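Local coordinates for aminotransferase, class III (Thermomicrobium roseum, PDB 6IO1), which acts as a thermostable (S)-enantioselective omega-transaminase, using pyridoxal 5'-phosphate to move amino groups between substrates, at residues L361-G371 with L380-K388; A350-L358 with V373-L381. All blocks are in the same frame, centred on the assembly; numbering follows the deposited sequence.

Interaction 1. Residues L361-G371 with L380-K388; sequences LKRLEERPYVG and LLVEVVRDK
The ring of Tyr-369, whose CB lies 3.3 Å from Val-385 O, takes Arg-367 CB over one face, offset toward the rim. The guanidinium of Arg-367 in turn carries Leu-364 CD2 over one of its own faces, while NH1 bonds to Tyr-369 OH, which sits 24° out of the guanidinium plane. With CG lodged between backbone N and carbonyl carbon (chi1 46°), the Tyr-369 ring leads off from strand 379-384 toward Leu-450, and its hydroxyl is also bonded to Asp-451 O. Arg-367 and Tyr-369 belong to a type I turn that delivers the chain into a beta hairpin at the edge of a mixed sheet. There Val-370 and Val-384 form an antiparallel non-hydrogen-bonded pair, flanked by Val-385 N to Tyr-369 O (2.9 Å) and Gly-371 N to Glu-383 O (2.9 Å). Beyond the strand end, Lys-388 folds back, its chain bent at chi3 and chi4, and its ammonium gathers three backbone carbonyls, one from the 3-10 segment and two from the first and last residues of the turn: NZ meets Arg-367 O at 2.8 Å, and Glu-365 O and Val-370 O at doubtfully short modelled distances. Apolar contacts extend the interface, Val-370 CG1 against Val-382 CG1 at 4.0 Å and, at the end of helix 346-361, the side chains of Leu-361 and Leu-380 crossing at about a right angle where CD1 of the first meets CD2 of the second.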
loop_
_atom_site.group_PDB
_atom_site.type_symbol
_atom_site.label_atom_id
_atom_site.label_comp_id
_atom_site.label_asym_id
_atom_site.label_seq_id
_atom_site.Cartn_x
_atom_site.Cartn_y
_atom_site.Cartn_z
ATOM N N LEU B 361 -15.184 -13.014 29.784
ATOM C CA LEU B 361 -15.929 -13.434 28.600
ATOM C C LEU B 361 -16.127 -14.944 28.528
ATOM O O LEU B 361 -17.104 -15.401 27.925
ATOM C CB LEU B 361 -15.220 -12.941 27.338
ATOM C CG LEU B 361 -15.247 -11.431 27.087
ATOM C CD1 LEU B 361 -14.219 -11.056 26.036
ATOM C CD2 LEU B 361 -16.635 -10.963 26.678
ATOM N N LYS B 362 -15.237 -15.737 29.130
ATOM C CA LYS B 362 -15.401 -17.184 29.077
ATOM C C LYS B 362 -16.648 -17.650 29.795
ATOM O O LYS B 362 -17.104 -18.774 29.553
ATOM C CB LYS B 362 -14.196 -17.871 29.711
ATOM C CG LYS B 362 -13.347 -18.546 28.697
ATOM C CD LYS B 362 -12.052 -19.012 29.285
ATOM C CE LYS B 362 -11.670 -20.342 28.677
ATOM N NZ LYS B 362 -11.792 -20.319 27.190
ATOM N N ARG B 363 -17.154 -16.779 30.666
ATOM C CA ARG B 363 -18.409 -17.036 31.404
ATOM C C ARG B 363 -19.499 -17.151 30.338
ATOM O O ARG B 363 -20.407 -17.989 30.505
ATOM C CB ARG B 363 -18.692 -15.871 32.357
ATOM C CG ARG B 363 -19.743 -16.171 33.417
ATOM C CD ARG B 363 -19.784 -15.098 34.490
ATOM N NE ARG B 363 -20.567 -15.500 35.650
ATOM C CZ ARG B 363 -20.630 -14.817 36.787
ATOM N NH1 ARG B 363 -19.950 -13.690 36.922
ATOM N NH2 ARG B 363 -21.370 -15.262 37.786
ATOM N N LEU B 364 -19.381 -16.358 29.265
ATOM C CA LEU B 364 -20.432 -16.374 28.242
ATOM C C LEU B 364 -20.633 -17.779 27.692
ATOM O O LEU B 364 -21.653 -18.060 27.052
ATOM C CB LEU B 364 -20.102 -15.418 27.089
ATOM C CG LEU B 364 -20.225 -13.915 27.327
ATOM C CD1 LEU B 364 -19.682 -13.173 26.114
ATOM C CD2 LEU B 364 -21.672 -13.554 27.567
ATOM N N GLU B 365 -19.662 -18.662 27.927
ATOM C CA GLU B 365 -19.765 -20.047 27.505
ATOM C C GLU B 365 -20.865 -20.787 28.241
ATOM O O GLU B 365 -21.215 -21.895 27.832
ATOM C CB GLU B 365 -18.428 -20.768 27.705
ATOM C CG GLU B 365 -17.392 -20.474 26.623
ATOM C CD GLU B 365 -16.073 -21.188 26.861
ATOM O OE1 GLU B 365 -15.887 -21.736 27.968
ATOM O OE2 GLU B 365 -15.222 -21.198 25.946
ATOM N N GLU B 366 -21.407 -20.207 29.313
ATOM C CA GLU B 366 -22.584 -20.769 29.964
ATOM C C GLU B 366 -23.825 -20.691 29.083
ATOM O O GLU B 366 -24.790 -21.424 29.327
ATOM C CB GLU B 366 -22.836 -20.041 31.283
ATOM C CG GLU B 366 -21.732 -20.214 32.308
ATOM C CD GLU B 366 -21.880 -19.275 33.487
ATOM O OE1 GLU B 366 -20.943 -19.200 34.307
ATOM O OE2 GLU B 366 -22.935 -18.613 33.594
ATOM N N ARG B 367 -23.830 -19.815 28.085
ATOM C CA ARG B 367 -24.983 -19.669 27.214
ATOM C C ARG B 367 -25.015 -20.780 26.165
ATOM O O ARG B 367 -23.968 -21.230 25.692
ATOM C CB ARG B 367 -24.958 -18.303 26.538
ATOM C CG ARG B 367 -24.781 -17.169 27.537
ATOM C CD ARG B 367 -24.907 -15.796 26.908
ATOM N NE ARG B 367 -24.808 -14.750 27.923
ATOM C CZ ARG B 367 -25.192 -13.491 27.748
ATOM N NH1 ARG B 367 -25.713 -13.107 26.591
ATOM N NH2 ARG B 367 -25.059 -12.615 28.735
ATOM N N PRO B 368 -26.212 -21.243 25.788
ATOM C CA PRO B 368 -26.298 -22.358 24.828
ATOM C C PRO B 368 -25.801 -22.017 23.434
ATOM O O PRO B 368 -25.517 -22.941 22.661
ATOM C CB PRO B 368 -27.796 -22.700 24.813
ATOM C CG PRO B 368 -28.481 -21.473 25.302
ATOM C CD PRO B 368 -27.536 -20.807 26.257
ATOM N N TYR B 369 -25.686 -20.738 23.082
ATOM C CA TYR B 369 -25.310 -20.343 21.731
ATOM C C TYR B 369 -23.855 -19.898 21.615
ATOM O O TYR B 369 -23.453 -19.410 20.555
ATOM C CB TYR B 369 -26.239 -19.237 21.221
ATOM C CG TYR B 369 -26.490 -18.109 22.197
ATOM C CD1 TYR B 369 -25.533 -17.127 22.419
ATOM C CD2 TYR B 369 -27.694 -18.017 22.884
ATOM C CE1 TYR B 369 -25.764 -16.090 23.304
ATOM C CE2 TYR B 369 -27.934 -16.984 23.771
ATOM C CZ TYR B 369 -26.967 -16.024 23.977
ATOM O OH TYR B 369 -27.203 -14.995 24.859
ATOM N N VAL B 370 -23.061 -20.054 22.670
ATOM C CA VAL B 370 -21.649 -19.686 22.657
ATOM C C VAL B 370 -20.837 -20.973 22.587
ATOM O O VAL B 370 -20.774 -21.734 23.560
ATOM C CB VAL B 370 -21.262 -18.846 23.880
ATOM C CG1 VAL B 370 -19.750 -18.702 23.966
ATOM C CG2 VAL B 370 -21.924 -17.479 23.807
ATOM N N GLY B 371 -20.220 -21.224 21.432
ATOM C CA GLY B 371 -19.431 -22.436 21.276
ATOM C C GLY B 371 -18.112 -22.381 22.025
ATOM O O GLY B 371 -17.802 -23.268 22.825
ATOM N N LEU B 380 -9.309 -11.283 21.029
ATOM C CA LEU B 380 -10.310 -12.165 21.615
ATOM C C LEU B 380 -11.433 -12.427 20.623
ATOM O O LEU B 380 -11.742 -11.588 19.774
ATOM C CB LEU B 380 -10.881 -11.581 22.915
ATOM C CG LEU B 380 -9.866 -11.338 24.036
ATOM C CD1 LEU B 380 -9.602 -9.850 24.215
ATOM C CD2 LEU B 380 -10.328 -11.969 25.341
ATOM N N LEU B 381 -12.047 -13.605 20.747
ATOM C CA LEU B 381 -13.149 -14.001 19.884
ATOM C C LEU B 381 -14.152 -14.839 20.665
ATOM O O LEU B 381 -13.778 -15.733 21.435
ATOM C CB LEU B 381 -12.657 -14.787 18.663
ATOM C CG LEU B 381 -13.675 -15.013 17.539
ATOM C CD1 LEU B 381 -13.001 -14.928 16.188
ATOM C CD2 LEU B 381 -14.382 -16.351 17.684
ATOM N N VAL B 382 -15.428 -14.528 20.451
ATOM C CA VAL B 382 -16.567 -15.304 20.924
ATOM C C VAL B 382 -17.195 -15.951 19.698
ATOM O O VAL B 382 -17.796 -15.257 18.866
ATOM C CB VAL B 382 -17.584 -14.428 21.667
ATOM C CG1 VAL B 382 -18.788 -15.256 22.098
ATOM C CG2 VAL B 382 -16.936 -13.740 22.859
ATOM N N GLU B 383 -17.030 -17.268 19.562
ATOM C CA GLU B 383 -17.591 -18.019 18.446
ATOM C C GLU B 383 -19.021 -18.419 18.782
ATOM O O GLU B 383 -19.264 -19.090 19.791
ATOM C CB GLU B 383 -16.744 -19.254 18.144
ATOM C CG GLU B 383 -17.318 -20.140 17.049
ATOM C CD GLU B 383 -16.284 -21.066 16.440
ATOM O OE1 GLU B 383 -15.079 -20.877 16.710
ATOM O OE2 GLU B 383 -16.676 -21.982 15.687
ATOM N N VAL B 384 -19.963 -18.009 17.937
ATOM C CA VAL B 384 -21.385 -18.229 18.168
ATOM C C VAL B 384 -21.844 -19.421 17.340
ATOM O O VAL B 384 -21.511 -19.532 16.154
ATOM C CB VAL B 384 -22.200 -16.970 17.824
ATOM C CG1 VAL B 384 -23.690 -17.271 17.845
ATOM C CG2 VAL B 384 -21.864 -15.846 18.793
ATOM N N VAL B 385 -22.603 -20.318 17.972
ATOM C CA VAL B 385 -23.136 -21.513 17.336
ATOM C C VAL B 385 -24.605 -21.631 17.714
ATOM O O VAL B 385 -25.053 -21.096 18.728
ATOM C CB VAL B 385 -22.375 -22.795 17.741
ATOM C CG1 VAL B 385 -20.949 -22.764 17.211
ATOM C CG2 VAL B 385 -22.390 -22.967 19.252
ATOM N N ARG B 386 -25.365 -22.326 16.867
ATOM C CA ARG B 386 -26.771 -22.553 17.181
ATOM C C ARG B 386 -26.920 -23.449 18.405
ATOM O O ARG B 386 -27.834 -23.258 19.215
ATOM C CB ARG B 386 -27.488 -23.169 15.978
ATOM C CG ARG B 386 -27.352 -22.368 14.693
ATOM C CD ARG B 386 -28.311 -22.872 13.626
ATOM N NE ARG B 386 -29.680 -22.407 13.828
ATOM C CZ ARG B 386 -30.712 -22.768 13.070
ATOM N NH1 ARG B 386 -30.537 -23.607 12.058
ATOM N NH2 ARG B 386 -31.922 -22.290 13.327
ATOM N N ASP B 387 -26.031 -24.428 18.553
ATOM C CA ASP B 387 -26.105 -25.408 19.626
ATOM C C ASP B 387 -24.694 -25.840 19.998
ATOM O O ASP B 387 -23.870 -26.089 19.115
ATOM C CB ASP B 387 -26.954 -26.615 19.217
ATOM C CG ASP B 387 -27.012 -27.679 20.292
ATOM O OD1 ASP B 387 -27.629 -27.427 21.348
ATOM O OD2 ASP B 387 -26.448 -28.769 20.075
ATOM N N LYS B 388 -24.415 -25.911 21.302
ATOM C CA LYS B 388 -23.075 -26.293 21.741
ATOM C C LYS B 388 -22.746 -27.715 21.310
ATOM O O LYS B 388 -21.633 -27.992 20.846
ATOM C CB LYS B 388 -22.967 -26.200 23.261
ATOM C CG LYS B 388 -22.943 -24.817 23.854
ATOM C CD LYS B 388 -23.115 -24.939 25.355
ATOM C CE LYS B 388 -21.993 -24.254 26.097
ATOM N NZ LYS B 388 -21.757 -22.877 25.584
HETATM O O HOH W 1 -19.332 -26.093 21.793
#

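Interaction 2. Residues A350-L358 with V373-L381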
loop_
_atom_site.group_PDB
_atom_site.type_symbol
_atom_site.label_atom_id
_atom_site.label_comp_id
_atom_site.label_asym_id
_atom_site.label_seq_id
_atom_site.Cartn_x
_atom_site.Cartn_y
_atom_site.Cartn_z
ATOM N N ALA B 350 -1.598 -5.042 28.146
ATOM C CA ALA B 350 -2.239 -5.931 27.188
ATOM C C ALA B 350 -2.405 -7.323 27.778
ATOM O O ALA B 350 -3.489 -7.905 27.709
ATOM C CB ALA B 350 -1.432 -5.987 25.894
ATOM N N ALA B 351 -1.356 -7.845 28.416
ATOM C CA ALA B 351 -1.442 -9.165 29.033
ATOM C C ALA B 351 -2.478 -9.183 30.151
ATOM O O ALA B 351 -3.340 -10.069 30.201
ATOM C CB ALA B 351 -0.069 -9.586 29.561
ATOM N N ALA B 352 -2.425 -8.194 31.047
ATOM C CA ALA B 352 -3.335 -8.178 32.191
ATOM C C ALA B 352 -4.787 -8.014 31.748
ATOM O O ALA B 352 -5.665 -8.789 32.155
ATOM C CB ALA B 352 -2.939 -7.065 33.161
ATOM N N SER B 353 -5.058 -7.002 30.921
ATOM C CA SER B 353 -6.414 -6.750 30.450
ATOM C C SER B 353 -6.927 -7.895 29.591
ATOM O O SER B 353 -8.111 -8.229 29.648
ATOM C CB SER B 353 -6.461 -5.434 29.674
ATOM O OG SER B 353 -5.606 -5.480 28.545
ATOM N N GLY B 354 -6.061 -8.498 28.772
ATOM C CA GLY B 354 -6.483 -9.643 27.989
ATOM C C GLY B 354 -6.839 -10.839 28.848
ATOM O O GLY B 354 -7.814 -11.537 28.572
ATOM N N ALA B 355 -6.048 -11.100 29.891
ATOM C CA ALA B 355 -6.386 -12.185 30.805
ATOM C C ALA B 355 -7.714 -11.916 31.499
ATOM O O ALA B 355 -8.558 -12.814 31.613
ATOM C CB ALA B 355 -5.270 -12.378 31.831
ATOM N N TYR B 356 -7.924 -10.677 31.950
ATOM C CA TYR B 356 -9.188 -10.331 32.595
ATOM C C TYR B 356 -10.359 -10.470 31.629
ATOM O O TYR B 356 -11.414 -11.012 31.988
ATOM C CB TYR B 356 -9.120 -8.910 33.153
ATOM C CG TYR B 356 -10.409 -8.449 33.792
ATOM C CD1 TYR B 356 -10.818 -8.957 35.017
ATOM C CD2 TYR B 356 -11.218 -7.508 33.169
ATOM C CE1 TYR B 356 -11.996 -8.541 35.606
ATOM C CE2 TYR B 356 -12.398 -7.085 33.749
ATOM C CZ TYR B 356 -12.783 -7.604 34.967
ATOM O OH TYR B 356 -13.957 -7.188 35.550
ATOM N N LEU B 357 -10.195 -9.974 30.401
ATOM C CA LEU B 357 -11.248 -10.066 29.399
ATOM C C LEU B 357 -11.558 -11.515 29.060
ATOM O O LEU B 357 -12.727 -11.888 28.933
ATOM C CB LEU B 357 -10.847 -9.296 28.141
ATOM C CG LEU B 357 -11.016 -7.775 28.174
ATOM C CD1 LEU B 357 -10.328 -7.133 26.981
ATOM C CD2 LEU B 357 -12.484 -7.397 28.211
ATOM N N LEU B 358 -10.528 -12.348 28.901
ATOM C CA LEU B 358 -10.759 -13.758 28.618
ATOM C C LEU B 358 -11.493 -14.430 29.768
ATOM O O LEU B 358 -12.453 -15.175 29.547
ATOM C CB LEU B 358 -9.433 -14.466 28.345
ATOM C CG LEU B 358 -9.526 -15.933 27.923
ATOM C CD1 LEU B 358 -10.470 -16.091 26.742
ATOM C CD2 LEU B 358 -8.149 -16.488 27.593
ATOM N N VAL B 373 -15.003 -19.384 23.624
ATOM C CA VAL B 373 -14.373 -18.080 23.793
ATOM C C VAL B 373 -12.870 -18.308 23.859
ATOM O O VAL B 373 -12.389 -19.063 24.714
ATOM C CB VAL B 373 -14.880 -17.361 25.051
ATOM C CG1 VAL B 373 -14.112 -16.065 25.265
ATOM C CG2 VAL B 373 -16.373 -17.094 24.945
ATOM N N ARG B 374 -12.129 -17.666 22.959
ATOM C CA ARG B 374 -10.687 -17.858 22.902
ATOM C C ARG B 374 -10.003 -16.509 22.755
ATOM O O ARG B 374 -10.607 -15.538 22.298
ATOM C CB ARG B 374 -10.281 -18.795 21.755
ATOM C CG ARG B 374 -10.756 -18.361 20.379
ATOM C CD ARG B 374 -10.385 -19.400 19.335
ATOM N NE ARG B 374 -10.889 -19.060 18.007
ATOM C CZ ARG B 374 -12.079 -19.427 17.542
ATOM N NH1 ARG B 374 -12.889 -20.159 18.296
ATOM N NH2 ARG B 374 -12.454 -19.076 16.321
ATOM N N GLY B 375 -8.751 -16.442 23.189
ATOM C CA GLY B 375 -8.013 -15.203 23.066
ATOM C C GLY B 375 -6.559 -15.361 23.438
ATOM O O GLY B 375 -6.176 -16.272 24.179
ATOM N N LYS B 376 -5.755 -14.447 22.903
ATOM C CA LYS B 376 -4.353 -14.289 23.264
ATOM C C LYS B 376 -4.072 -12.801 23.390
ATOM O O LYS B 376 -4.301 -12.045 22.438
ATOM C CB LYS B 376 -3.426 -14.931 22.230
ATOM C CG LYS B 376 -1.958 -14.832 22.595
ATOM C CD LYS B 376 -1.658 -15.571 23.887
ATOM C CE LYS B 376 -0.193 -15.440 24.263
ATOM N NZ LYS B 376 0.085 -15.995 25.617
ATOM N N GLY B 377 -3.609 -12.382 24.564
ATOM C CA GLY B 377 -3.392 -10.964 24.787
ATOM C C GLY B 377 -4.703 -10.226 24.627
ATOM O O GLY B 377 -5.733 -10.619 25.184
ATOM N N LEU B 378 -4.686 -9.165 23.830
ATOM C CA LEU B 378 -5.883 -8.376 23.584
ATOM C C LEU B 378 -6.666 -8.846 22.364
ATOM O O LEU B 378 -7.640 -8.190 21.979
ATOM C CB LEU B 378 -5.521 -6.899 23.444
ATOM C CG LEU B 378 -5.524 -6.157 24.780
ATOM C CD1 LEU B 378 -5.333 -4.679 24.559
ATOM C CD2 LEU B 378 -6.813 -6.422 25.542
ATOM N N MET B 379 -6.266 -9.956 21.745
ATOM C CA MET B 379 -7.016 -10.532 20.635
ATOM C C MET B 379 -8.010 -11.541 21.196
ATOM O O MET B 379 -7.602 -12.549 21.780
ATOM C CB MET B 379 -6.074 -11.207 19.638
ATOM C CG MET B 379 -4.939 -10.324 19.153
ATOM S SD MET B 379 -3.739 -11.221 18.150
ATOM C CE MET B 379 -4.810 -11.958 16.918
ATOM N N LEU B 380 -9.309 -11.283 21.029
ATOM C CA LEU B 380 -10.310 -12.165 21.615
ATOM C C LEU B 380 -11.433 -12.427 20.623
ATOM O O LEU B 380 -11.742 -11.588 19.774
ATOM C CB LEU B 380 -10.881 -11.581 22.915
ATOM C CG LEU B 380 -9.866 -11.338 24.036
ATOM C CD1 LEU B 380 -9.602 -9.850 24.215
ATOM C CD2 LEU B 380 -10.328 -11.969 25.341
ATOM N N LEU B 381 -12.047 -13.605 20.747
ATOM C CA LEU B 381 -13.149 -14.001 19.884
ATOM C C LEU B 381 -14.152 -14.839 20.665
ATOM O O LEU B 381 -13.778 -15.733 21.435
ATOM C CB LEU B 381 -12.657 -14.787 18.663
ATOM C CG LEU B 381 -13.675 -15.013 17.539
ATOM C CD1 LEU B 381 -13.001 -14.928 16.188
ATOM C CD2 LEU B 381 -14.382 -16.351 17.684
HETATM O O HOH W 2 -6.860 -12.868 26.082
#
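Gly-354 and Gly-377 meet where helix 346-361 comes down on the hairpin turn: Gly-354 CA lies 3.1 Å from Gly-377 O in a CA-H...O contact, an approach possible because the helix presents no side chain at this point. Gly-377, with its positive phi of 60°, occupies the second position of a type II' turn from Lys-376 to Met-379, whose end residues are joined by a pair of backbone bonds. Beside this close point lies a buried apolar cluster. CD2 of Leu-378 touches both Ser-353 OG (3.4 Å) and Leu-357 CD1 (3.9 Å), while Ser-353 OG itself bonds back to Asn-349 O. Leu-380 crosses Leu-357 at about a right angle, its CD1 on the tip of Leu-357 and its CD2 3.6 Å from Leu-358 N. Toward solvent the contact is less closed: a water beside the glycine contact donates to Gly-377 O (2.7 Å) and weakly to Gly-354 O, and the partly exposed Leu-358 reaches across to the first strand. Its CG stands anti to the backbone N (chi1 -175°), which carries CD1 to Val-373 CG1 at 3.9 Å, the two side chains sliding past each other in opposite directions, and CD2 to the backbone of Gly-375. Segment 350-358 runs antiparallel to strand 373-376 (175°) and nearly along strand 379-381. Helix 432-450 packs on Leu-357 through Cys-435 and Ile-439, and strand 421-424 lies next to the second hairpin strand, with Met-424 touching Leu-380.

Overall arrangement
Interactions 1 and 2 have centres about 15 Å apart and share one hairpin, strands 370-376 and 379-384, at the edge of a seven-stranded mixed sheet. Their segments alternate along the chain: 350-358, 361-371, 373-381 and 380-388, the last two overlapping at Leu-380 and Leu-381. Interaction 2 seats helix 346-361 on the turn end of the hairpin; interaction 1 closes its open end, where the chain leaves that helix and enters the first strand. Arg-374 to Glu-383 is a salt bridge between them, and Glu-365 probably bonds Val-373 N. Together they join helix 346-361 to both ends of the hairpin that follows it, in the C-terminal part of the chain, apart from the residues lining the cofactor pocket.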